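Local coordinates for protein formate dehydrogenase subunit beta (Desulfovibrio gigas, PDB 1H0H) that serves as the electron-transfer subunit of a formate dehydrogenase, binding three [4Fe-4S] clusters in an enzyme that reversibly oxidises formate to carbon dioxide, at residues Lys2-Asp7 with Met161-Leu166; Cys11-Gly16 with Trp65-Asp70; Phe37-Pro42 with Leu51-Glu56; Cys72-Ala77 with Cys137-Asp142. All blocks are in the same frame, centred on the assembly; numbering follows the deposited sequence. Where two conformers were deposited one is given.

Interaction 1: residues Lys2-Asp7 with Met161-Leu166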
# COMPACT_ATOMS: atom_id res chain seq x y z
N LYS B 2 23.37 19.95 -25.64
CA LYS B 2 22.37 19.62 -24.65
C LYS B 2 22.51 20.31 -23.31
O LYS B 2 23.53 20.92 -23.00
CB LYS B 2 22.34 18.09 -24.43
CG LYS B 2 22.18 17.32 -25.72
CD LYS B 2 20.81 17.55 -26.37
CE LYS B 2 20.58 16.47 -27.43
NZ LYS B 2 19.38 16.71 -28.28
N GLY B 3 21.44 20.22 -22.53
CA GLY B 3 21.40 20.79 -21.21
C GLY B 3 20.37 20.09 -20.35
O GLY B 3 19.63 19.23 -20.82
N PHE B 4 20.33 20.50 -19.09
CA PHE B 4 19.41 19.98 -18.10
C PHE B 4 18.88 21.17 -17.35
O PHE B 4 19.58 22.18 -17.15
CB PHE B 4 20.15 19.14 -17.03
CG PHE B 4 20.75 17.82 -17.50
CD1 PHE B 4 21.87 17.80 -18.31
CD2 PHE B 4 20.22 16.60 -17.04
CE1 PHE B 4 22.45 16.55 -18.69
CE2 PHE B 4 20.79 15.37 -17.42
CZ PHE B 4 21.92 15.36 -18.26
N PHE B 5 17.64 21.07 -16.90
CA PHE B 5 17.13 22.01 -15.94
C PHE B 5 16.69 21.17 -14.74
O PHE B 5 15.85 20.29 -14.87
CB PHE B 5 15.94 22.82 -16.46
CG PHE B 5 15.22 23.59 -15.38
CD1 PHE B 5 15.94 24.36 -14.46
CD2 PHE B 5 13.85 23.52 -15.25
CE1 PHE B 5 15.28 25.08 -13.45
CE2 PHE B 5 13.19 24.22 -14.24
CZ PHE B 5 13.92 25.01 -13.34
N VAL B 6 17.30 21.41 -13.58
CA VAL B 6 16.92 20.69 -12.37
C VAL B 6 16.15 21.63 -11.43
O VAL B 6 16.71 22.57 -10.88
CB VAL B 6 18.15 20.13 -11.65
CG1 VAL B 6 17.74 19.23 -10.50
CG2 VAL B 6 19.08 19.39 -12.64
N ASP B 7 14.86 21.39 -11.28
CA ASP B 7 14.04 22.24 -10.44
C ASP B 7 13.96 21.59 -9.06
O ASP B 7 13.12 20.72 -8.86
CB ASP B 7 12.65 22.39 -11.06
CG ASP B 7 11.76 23.31 -10.29
OD1 ASP B 7 12.15 23.78 -9.20
OD2 ASP B 7 10.62 23.63 -10.70
N MET B 161 13.70 16.78 -12.78
CA MET B 161 14.77 16.61 -13.77
C MET B 161 14.20 16.83 -15.15
O MET B 161 13.15 16.28 -15.48
CB MET B 161 15.39 15.20 -13.73
CG MET B 161 16.16 14.85 -12.47
SD MET B 161 17.60 15.91 -12.21
CE MET B 161 18.61 15.55 -13.73
N ASN B 162 14.89 17.62 -15.96
CA ASN B 162 14.49 17.87 -17.34
C ASN B 162 15.74 17.88 -18.20
O ASN B 162 16.78 18.31 -17.75
CB ASN B 162 13.80 19.21 -17.46
CG ASN B 162 12.60 19.32 -16.56
OD1 ASN B 162 11.49 19.03 -16.98
ND2 ASN B 162 12.82 19.74 -15.30
N PHE B 163 15.61 17.45 -19.44
CA PHE B 163 16.73 17.37 -20.37
C PHE B 163 16.31 17.78 -21.76
O PHE B 163 15.17 17.51 -22.20
CB PHE B 163 17.28 15.94 -20.41
CG PHE B 163 18.32 15.71 -21.47
CD1 PHE B 163 19.66 15.93 -21.21
CD2 PHE B 163 17.97 15.24 -22.73
CE1 PHE B 163 20.63 15.70 -22.18
CE2 PHE B 163 18.93 15.01 -23.69
CZ PHE B 163 20.26 15.24 -23.41
N GLY B 164 17.21 18.44 -22.49
CA GLY B 164 16.94 18.78 -23.87
C GLY B 164 18.05 19.62 -24.48
O GLY B 164 19.18 19.60 -24.04
N ASP B 165 17.73 20.35 -25.54
CA ASP B 165 18.71 21.26 -26.12
C ASP B 165 18.97 22.34 -25.09
O ASP B 165 18.06 22.73 -24.35
CB ASP B 165 18.20 21.85 -27.42
CG ASP B 165 18.07 20.80 -28.49
OD1 ASP B 165 18.79 19.78 -28.40
OD2 ASP B 165 17.27 20.89 -29.44
N LEU B 166 20.20 22.80 -25.02
CA LEU B 166 20.60 23.79 -24.04
C LEU B 166 19.72 25.04 -23.99
O LEU B 166 19.29 25.45 -22.91
CB LEU B 166 22.06 24.22 -24.27
CG LEU B 166 22.60 25.15 -23.18
CD1 LEU B 166 22.51 24.47 -21.80
CD2 LEU B 166 24.04 25.56 -23.49
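The carbonyl oxygen of Phe-5 is gripped twice by Asn-162. The side-chain ND2 of Asn-162 lies 3.1 Å from Phe-5 O, with a nearly straight N-H (165°) and the oxygen in the plane of the amide; the backbone N of Asn-162 adds a bent, weak bond. Because the CG of Asn-162 sits beside its own backbone N (chi1 -57°), the amide runs alongside the Phe-5 ring, pointing the same way, the two planes not far from parallel. ND2 also donates to Gly-159 O, which fixes the rotation of the amide. Within the same pair Phe-5 N returns a bond to Asn-162 O; further along, Gly-3 and Gly-164 exchange a reciprocal pair, Gly-3 N to Gly-164 O at 2.8 Å being the shortest.

The face bearing Phe-4, Val-6, Met-161 and Phe-163 is apolar. Phe-163 turns its edge to the face of Phe-4 in a T-shaped stack, centroids 5.1 Å apart and planes at 73°, with CD1 of Phe-163 over the centre of the Phe-4 ring. The bent chain of Met-161 brings its SD within 3.7 Å of Val-6 CG1 and its CE within 3.8 Å of Phe-4 CD2. At the Lys-2 end of the pair Lys-2 lays CG against Phe-163 CZ, and its NZ reaches Asp-165 OD1 at 3.1 Å in a salt bridge.

Phe-4 and Met-161 each touch a different iron-sulfur cluster, whereas Phe-5 packs on helix 166-180. An N-terminal strand pairs with the strand following the last cluster cysteines, as in the two-cluster ferredoxin fold.

Interaction 2: residues Cys11-Gly16 with Trp65-Asp70. With SF4 (iron/sulfur cluster), chain L.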
# COMPACT_ATOMS: atom_id res chain seq x y z
N CYS B 11 11.61 18.34 -6.32
CA CYS B 11 12.23 17.06 -5.92
C CYS B 11 11.70 16.56 -4.58
O CYS B 11 11.63 17.29 -3.60
CB CYS B 11 13.77 17.25 -5.85
SG CYS B 11 14.73 15.84 -5.24
N THR B 12 11.32 15.29 -4.53
CA THR B 12 10.83 14.72 -3.29
C THR B 12 11.89 13.85 -2.64
O THR B 12 11.61 13.19 -1.64
CB THR B 12 9.58 13.89 -3.55
OG1 THR B 12 9.85 12.99 -4.63
CG2 THR B 12 8.43 14.77 -4.03
N ALA B 13 13.09 13.86 -3.20
CA ALA B 13 14.17 13.03 -2.70
C ALA B 13 13.76 11.54 -2.70
O ALA B 13 14.11 10.77 -1.80
CB ALA B 13 14.64 13.51 -1.31
N CYS B 14 13.01 11.16 -3.74
CA CYS B 14 12.58 9.76 -3.89
C CYS B 14 13.80 8.86 -4.16
O CYS B 14 13.74 7.64 -4.05
CB CYS B 14 11.55 9.67 -5.04
SG CYS B 14 12.19 9.70 -6.72
N ARG B 15 14.92 9.49 -4.51
CA ARG B 15 16.16 8.78 -4.84
C ARG B 15 16.09 7.84 -6.07
O ARG B 15 16.98 7.03 -6.33
CB ARG B 15 16.86 8.22 -3.60
CG ARG B 15 17.54 9.36 -2.82
CD ARG B 15 18.56 8.90 -1.80
NE ARG B 15 17.90 8.46 -0.58
CZ ARG B 15 18.49 8.43 0.59
NH1 ARG B 15 19.78 8.80 0.69
NH2 ARG B 15 17.80 8.01 1.65
N GLY B 16 15.04 7.98 -6.85
CA GLY B 16 14.96 7.27 -8.12
C GLY B 16 16.17 7.56 -9.04
O GLY B 16 16.74 6.64 -9.61
N TRP B 65 13.10 21.10 4.36
CA TRP B 65 14.07 20.07 4.05
C TRP B 65 14.41 20.24 2.59
O TRP B 65 13.56 20.02 1.71
CB TRP B 65 13.44 18.71 4.32
CG TRP B 65 14.37 17.60 4.61
CD1 TRP B 65 15.73 17.63 4.60
CD2 TRP B 65 14.00 16.26 4.92
NE1 TRP B 65 16.23 16.39 4.92
CE2 TRP B 65 15.18 15.53 5.13
CE3 TRP B 65 12.75 15.59 5.07
CZ2 TRP B 65 15.17 14.16 5.47
CZ3 TRP B 65 12.74 14.25 5.42
CH2 TRP B 65 13.94 13.55 5.61
N LEU B 66 15.64 20.65 2.34
CA LEU B 66 16.10 21.02 1.01
C LEU B 66 16.88 19.93 0.34
O LEU B 66 17.82 19.39 0.91
CB LEU B 66 16.97 22.29 1.06
CG LEU B 66 16.30 23.47 1.77
CD1 LEU B 66 17.20 24.72 1.74
CD2 LEU B 66 14.92 23.76 1.17
N PHE B 67 16.50 19.65 -0.89
CA PHE B 67 17.08 18.56 -1.65
C PHE B 67 17.83 19.08 -2.89
O PHE B 67 17.37 20.00 -3.55
CB PHE B 67 15.97 17.61 -2.09
CG PHE B 67 15.08 17.14 -0.95
CD1 PHE B 67 15.62 16.72 0.24
CD2 PHE B 67 13.70 17.10 -1.10
CE1 PHE B 67 14.81 16.30 1.29
CE2 PHE B 67 12.88 16.68 -0.06
CZ PHE B 67 13.44 16.26 1.13
N PHE B 68 18.94 18.43 -3.21
CA PHE B 68 19.81 18.79 -4.33
C PHE B 68 20.37 17.52 -4.96
O PHE B 68 21.29 16.90 -4.42
CB PHE B 68 20.95 19.65 -3.77
CG PHE B 68 21.65 20.49 -4.79
CD1 PHE B 68 21.15 21.74 -5.15
CD2 PHE B 68 22.84 20.07 -5.34
CE1 PHE B 68 21.83 22.54 -6.10
CE2 PHE B 68 23.50 20.85 -6.29
CZ PHE B 68 23.00 22.08 -6.66
N PRO B 69 19.84 17.11 -6.10
CA PRO B 69 20.29 15.88 -6.78
C PRO B 69 21.54 16.19 -7.62
O PRO B 69 21.47 16.40 -8.83
CB PRO B 69 19.13 15.52 -7.71
CG PRO B 69 18.28 16.71 -7.81
CD PRO B 69 18.73 17.76 -6.80
N ASP B 70 22.68 16.15 -6.93
CA ASP B 70 23.95 16.61 -7.44
C ASP B 70 24.55 15.68 -8.50
O ASP B 70 24.35 14.47 -8.47
CB ASP B 70 24.88 16.77 -6.23
CG ASP B 70 25.96 17.76 -6.46
OD1 ASP B 70 26.06 18.31 -7.58
OD2 ASP B 70 26.78 18.04 -5.56
FE1 SF4 L . 13.46 13.46 -9.31
FE2 SF4 L . 15.83 12.49 -8.23
FE3 SF4 L . 14.34 14.34 -6.83
FE4 SF4 L . 13.36 11.71 -7.19
S1 SF4 L . 15.19 12.33 -6.03
S2 SF4 L . 12.19 13.73 -7.39
S3 SF4 L . 14.26 11.28 -9.28
S4 SF4 L . 15.41 14.63 -8.92
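The loop at Ala-13 runs beside strand 62-70 without any hydrogen bond between the two segments, the CA atoms of Ala-13 and Phe-67 coming to 6.3 Å. What joins them is the ring of Phe-67. The methyl CB of Ala-13 stands almost exactly on the ring normal, 3.5 Å from the Phe-67 centroid and 5° off the perpendicular, a textbook CH-pi contact. The opposite face of the ring is taken by the carbonyl oxygen of Trp-65, and at the edge, near the ring plane, Cys-11 O approaches Phe-67 CD2 to 3.3 Å. With both faces and part of the rim occupied, the ring probably has little freedom to turn.

Cys-11 holds SG anti to its backbone N (chi1 175°), which carries the sulfur past Phe-67 CB to iron FE3 of the cluster, 2.2 Å from SG. That thiolate also accepts a weak bond from Ala-13 N. Cys-14 SG binds FE4 at 2.4 Å and receives the N-H of Gly-16 as well, so backbone amides probably help to stabilise the charge on both sulfurs. Pro-69 closes another side of the cage, its CG 3.7 Å from the cluster sulfide S4. Arg-15 is salt-bridged, through NE and NH2, to the neighbouring protein chain.

Cys-11, Cys-14 and Cys-17, with Cys-156 from a distant part of the chain, ligate this cluster, the CxxCxxC pattern of bacterial ferredoxins.

Interaction 3: residues Phe37-Pro42 with Leu51-Glu56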
# COMPACT_ATOMS: atom_id res chain seq x y z
N PHE B 37 21.88 11.15 9.37
CA PHE B 37 21.21 11.72 8.20
C PHE B 37 20.67 10.68 7.26
O PHE B 37 21.19 9.56 7.17
CB PHE B 37 22.20 12.55 7.40
CG PHE B 37 22.97 13.50 8.25
CD1 PHE B 37 22.46 14.75 8.52
CD2 PHE B 37 24.17 13.12 8.84
CE1 PHE B 37 23.13 15.62 9.31
CE2 PHE B 37 24.85 14.00 9.66
CZ PHE B 37 24.33 15.25 9.89
N HIS B 38 19.67 11.08 6.49
CA HIS B 38 19.10 10.17 5.50
C HIS B 38 19.92 10.15 4.22
O HIS B 38 19.94 9.15 3.53
CB HIS B 38 17.65 10.52 5.22
CG HIS B 38 16.74 10.12 6.34
ND1 HIS B 38 16.33 8.82 6.53
CD2 HIS B 38 16.14 10.84 7.32
CE1 HIS B 38 15.55 8.75 7.59
NE2 HIS B 38 15.42 9.96 8.09
N GLN B 39 20.63 11.24 3.95
CA GLN B 39 21.47 11.28 2.75
C GLN B 39 22.59 10.23 2.85
O GLN B 39 23.17 10.02 3.92
CB GLN B 39 22.07 12.68 2.58
CG GLN B 39 23.17 12.73 1.53
CD GLN B 39 23.88 14.08 1.54
OE1 GLN B 39 23.29 15.10 1.94
NE2 GLN B 39 25.14 14.10 1.14
N ASN B 40 22.83 9.51 1.76
CA ASN B 40 23.89 8.49 1.71
C ASN B 40 24.04 7.98 0.28
O ASN B 40 23.02 7.79 -0.39
CB ASN B 40 23.59 7.34 2.70
CG ASN B 40 24.60 7.28 3.85
OD1 ASN B 40 25.79 7.55 3.65
ND2 ASN B 40 24.12 6.93 5.05
N PRO B 41 25.26 7.86 -0.24
CA PRO B 41 26.51 8.20 0.45
C PRO B 41 26.65 9.70 0.78
O PRO B 41 25.89 10.54 0.31
CB PRO B 41 27.60 7.78 -0.55
CG PRO B 41 26.92 7.02 -1.65
CD PRO B 41 25.48 7.38 -1.62
N PRO B 42 27.62 10.02 1.61
CA PRO B 42 27.84 11.39 2.09
C PRO B 42 28.29 12.33 0.99
O PRO B 42 28.09 13.55 1.09
CB PRO B 42 29.02 11.25 3.07
CG PRO B 42 29.12 9.85 3.35
CD PRO B 42 28.56 9.06 2.20
N LEU B 51 23.99 12.09 -6.76
CA LEU B 51 23.84 12.02 -5.33
C LEU B 51 22.78 12.97 -4.81
O LEU B 51 22.90 14.19 -4.95
CB LEU B 51 25.19 12.34 -4.67
CG LEU B 51 25.15 12.15 -3.16
CD1 LEU B 51 25.02 10.69 -2.81
CD2 LEU B 51 26.40 12.77 -2.54
N VAL B 52 21.72 12.42 -4.22
CA VAL B 52 20.69 13.29 -3.68
C VAL B 52 21.09 13.81 -2.31
O VAL B 52 21.13 13.08 -1.31
CB VAL B 52 19.29 12.60 -3.65
CG1 VAL B 52 18.27 13.54 -3.03
CG2 VAL B 52 18.86 12.20 -5.08
N ARG B 53 21.44 15.09 -2.28
CA ARG B 53 21.87 15.72 -1.05
C ARG B 53 20.63 16.20 -0.33
O ARG B 53 19.66 16.59 -0.97
CB ARG B 53 22.82 16.85 -1.37
CG ARG B 53 24.15 16.40 -1.95
CD ARG B 53 25.10 17.56 -2.23
NE ARG B 53 26.28 17.18 -3.00
CZ ARG B 53 27.32 16.54 -2.47
NH1 ARG B 53 27.33 16.20 -1.19
NH2 ARG B 53 28.36 16.26 -3.23
N MET B 54 20.65 16.14 0.99
CA MET B 54 19.46 16.46 1.77
C MET B 54 19.87 17.25 2.99
O MET B 54 20.71 16.79 3.79
CB MET B 54 18.71 15.17 2.18
CG MET B 54 18.35 14.21 1.03
SD MET B 54 17.85 12.52 1.59
CE MET B 54 16.20 12.84 2.29
N HIS B 55 19.28 18.44 3.16
CA HIS B 55 19.64 19.30 4.29
C HIS B 55 18.45 19.98 4.96
O HIS B 55 17.68 20.71 4.32
CB HIS B 55 20.65 20.38 3.87
CG HIS B 55 22.01 19.84 3.55
ND1 HIS B 55 22.54 19.85 2.28
CD2 HIS B 55 22.94 19.23 4.34
CE1 HIS B 55 23.74 19.30 2.29
NE2 HIS B 55 24.01 18.92 3.53
N GLU B 56 18.32 19.73 6.24
CA GLU B 56 17.29 20.38 7.00
C GLU B 56 17.66 21.83 7.15
O GLU B 56 18.84 22.15 7.38
CB GLU B 56 17.16 19.75 8.39
CG GLU B 56 16.45 18.42 8.34
CD GLU B 56 16.04 17.94 9.69
OE1 GLU B 56 16.07 18.72 10.68
OE2 GLU B 56 15.68 16.77 9.77
O HOH W 1 25.95 16.80 1.15
O HOH W 2 21.53 10.41 -1.04
O HOH W 3 29.66 16.18 1.17
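The guanidinium group of Arg-53 and the amide of Gln-39 stand nearly at right angles, their planes 79° apart, and share a water at the rim. That water lies in the guanidinium plane and accepts from Arg-53 NH1 and Gln-39 NE2, 2.8 Å from each. One face of the guanidinium carries CD2 of Leu-51; its charge is met by Asp-70 at NE and by Asp-43 at NH2, while Phe-44 adds a cation-pi contact.

The Gln-39 side chain reaches across to the strand. CG is anti to the backbone N (chi1 168°) and the chain stays extended beyond it, taking OE1 to Met-54 N at 3.0 Å. This N-H points well at the oxygen (165°) but comes from above the carbonyl plane rather than along a lone pair. In this way a glutamine occupies an edge position of strand 51-59, whose other edge pairs with strand 62-70 in a two-stranded antiparallel hairpin. A second water supplements the link, accepting from Asn-40 N and donating to Val-52 O.

At one end the packing turns apolar. Leu-51 CD1 wedges against the Pro-41 ring, 3.5 Å from its CD; the peptide bond before Pro-41 is cis. At the other, Met-54, bent at its last torsion, sets CE 4.0 Å from His-38 CB. The imidazole of His-38 itself is hydrogen-bonded through both nitrogens to the neighbouring protein chain.

Interaction 4: residues Cys72-Ala77 with Cys137-Asp142. With SF4 (iron/sulfur cluster), chain M; SF4 (iron/sulfur cluster), chain N.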
# COMPACT_ATOMS: atom_id res chain seq x y z
N CYS B 72 27.72 16.17 -12.07
CA CYS B 72 28.57 17.07 -12.85
C CYS B 72 27.71 18.12 -13.57
O CYS B 72 26.63 17.80 -14.06
CB CYS B 72 29.33 16.26 -13.88
SG CYS B 72 30.18 17.26 -15.11
N ARG B 73 28.21 19.35 -13.67
CA ARG B 73 27.44 20.42 -14.32
C ARG B 73 27.62 20.48 -15.83
O ARG B 73 26.99 21.27 -16.48
CB ARG B 73 27.86 21.77 -13.76
CG ARG B 73 27.79 21.86 -12.25
CD ARG B 73 26.37 21.73 -11.64
NE ARG B 73 26.41 22.20 -10.26
CZ ARG B 73 26.80 21.46 -9.23
NH1 ARG B 73 27.20 20.18 -9.42
NH2 ARG B 73 26.80 21.99 -8.02
N HIS B 74 28.55 19.68 -16.34
CA HIS B 74 28.91 19.72 -17.75
C HIS B 74 29.17 21.15 -18.20
O HIS B 74 28.53 21.68 -19.12
CB HIS B 74 27.90 18.95 -18.59
CG HIS B 74 27.94 17.49 -18.32
ND1 HIS B 74 28.82 16.64 -18.96
CD2 HIS B 74 27.29 16.74 -17.40
CE1 HIS B 74 28.68 15.42 -18.49
NE2 HIS B 74 27.74 15.45 -17.55
N CYS B 75 30.11 21.77 -17.47
CA CYS B 75 30.56 23.14 -17.73
C CYS B 75 30.78 23.42 -19.20
O CYS B 75 31.38 22.61 -19.93
CB CYS B 75 31.86 23.39 -16.97
SG CYS B 75 31.65 23.34 -15.19
N ILE B 76 30.29 24.57 -19.65
CA ILE B 76 30.43 24.94 -21.04
C ILE B 76 31.91 25.03 -21.44
O ILE B 76 32.31 24.61 -22.53
CB ILE B 76 29.70 26.27 -21.28
CG1 ILE B 76 28.18 26.01 -21.17
CG2 ILE B 76 30.06 26.87 -22.65
CD1 ILE B 76 27.38 27.27 -21.05
N ALA B 77 32.72 25.55 -20.53
CA ALA B 77 34.16 25.67 -20.72
C ALA B 77 34.78 24.96 -19.53
O ALA B 77 35.17 25.59 -18.56
CB ALA B 77 34.56 27.13 -20.72
N CYS B 137 29.55 11.67 -13.72
CA CYS B 137 28.44 11.67 -14.66
C CYS B 137 28.93 11.76 -16.11
O CYS B 137 29.74 12.63 -16.44
CB CYS B 137 27.56 12.88 -14.35
SG CYS B 137 26.33 13.30 -15.57
N ASP B 138 28.44 10.86 -16.96
CA ASP B 138 28.79 10.92 -18.38
C ASP B 138 27.64 11.41 -19.25
O ASP B 138 27.58 11.14 -20.46
CB ASP B 138 29.33 9.57 -18.87
CG ASP B 138 28.26 8.48 -18.95
OD1 ASP B 138 27.11 8.72 -18.53
OD2 ASP B 138 28.53 7.35 -19.40
N MET B 139 26.72 12.14 -18.62
CA MET B 139 25.52 12.65 -19.30
C MET B 139 24.75 11.51 -19.98
O MET B 139 24.00 11.75 -20.91
CB MET B 139 25.92 13.73 -20.35
CG MET B 139 24.84 14.76 -20.66
SD MET B 139 25.14 15.89 -22.07
CE MET B 139 25.91 17.28 -21.31
N CYS B 140 24.95 10.28 -19.52
CA CYS B 140 24.35 9.14 -20.21
C CYS B 140 24.59 9.27 -21.72
O CYS B 140 23.65 9.15 -22.55
CB CYS B 140 22.84 9.06 -19.89
SG CYS B 140 22.45 8.44 -18.26
N ILE B 141 25.85 9.51 -22.10
CA ILE B 141 26.18 9.75 -23.48
C ILE B 141 25.62 8.68 -24.44
O ILE B 141 25.12 9.01 -25.52
CB ILE B 141 27.72 9.97 -23.66
CG1 ILE B 141 28.05 10.41 -25.09
CG2 ILE B 141 28.47 8.72 -23.34
CD1 ILE B 141 27.36 11.67 -25.51
N ASP B 142 25.70 7.40 -24.06
CA ASP B 142 25.16 6.34 -24.88
C ASP B 142 23.65 6.42 -25.10
O ASP B 142 23.17 6.18 -26.22
CB ASP B 142 25.52 4.96 -24.35
CG ASP B 142 25.12 4.76 -22.91
OD1 ASP B 142 25.02 5.75 -22.13
OD2 ASP B 142 24.93 3.61 -22.45
FE1 SF4 M . 23.28 9.90 -16.70
FE2 SF4 M . 22.02 11.39 -14.76
FE3 SF4 M . 24.69 11.83 -15.36
FE4 SF4 M . 23.91 9.55 -14.04
S1 SF4 M . 23.68 11.75 -13.34
S2 SF4 M . 25.36 9.75 -15.80
S3 SF4 M . 21.93 9.09 -14.91
S4 SF4 M . 23.02 12.14 -16.86
FE1 SF4 N . 33.58 19.86 -12.47
FE2 SF4 N . 31.89 18.50 -14.18
FE3 SF4 N . 32.53 21.27 -14.61
FE4 SF4 N . 34.47 19.34 -14.98
S1 SF4 N . 32.50 19.64 -16.27
S2 SF4 N . 34.77 21.22 -13.89
S3 SF4 N . 33.87 17.77 -13.31
S4 SF4 N . 31.30 20.30 -12.81
O HOH W 4 28.98 13.36 -11.45
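Cys-137 SG is gathered in by three partners: iron FE3 of its cluster at 2.2 Å, the N-H of Met-139 and, across the contact, the imidazole of His-74. His-74 NE2 stands 3.2 Å from Cys-137 SG, the sulfur lying in the ring plane and the bond running nearly straight (164°). Donation from the histidine and from a backbone amide would probably draw charge from the thiolate.

The His-74 ring is sandwiched. Over one face, toward the rim, sits the methyl CE of Met-139, 4.0 Å from the ring centroid in a CH-pi contact; the chain of Met-139 turns at its last torsion (chi3 -92°) to lay the methyl there. Cys-72 SG covers the opposite face, 3.7 Å above the plane. This second sulfur binds iron FE2 of another cluster and takes a bond from His-74 N. The histidine thus lies between a ligand of each cluster.

Further out, ND1 of His-74 is bonded to Val-101 N, which fixes the ring rotation and is consistent with a proton on NE2 alone. CB of Cys-72 meets CB of Cys-137 at 3.8 Å, and a water accepts from the backbone N of both cysteines. Asp-138, near a sulfide of its cluster, is held by His-25.

The first loop leads from strand 62-70 towards helix 79-84, the second runs straight into helix 141-144, and Val-101 begins strand 101-103 beside them.

Overall arrangement
From the N terminus, strand 2-7 opens interaction 1, which closes only at 161-166 and so encloses the other three contacts. Within that span the cysteine loop 11-16 opens interaction 2, closed at 65-70; inside it lies the shorter loop of interaction 3, from 37-42 to 51-56. Interaction 4, from 72-77 to 137-142, follows in series, and no loop crosses another. Interactions 2 and 3 share the hairpin of strands 51-59 and 62-70, and Phe-68 packs on Arg-73 between interactions 2 and 4. Val-6 packs on Pro-69 to connect interactions 1 and 2, while Phe-4 on Met-139 ties the mixed sheet to the cysteine loop 137-142.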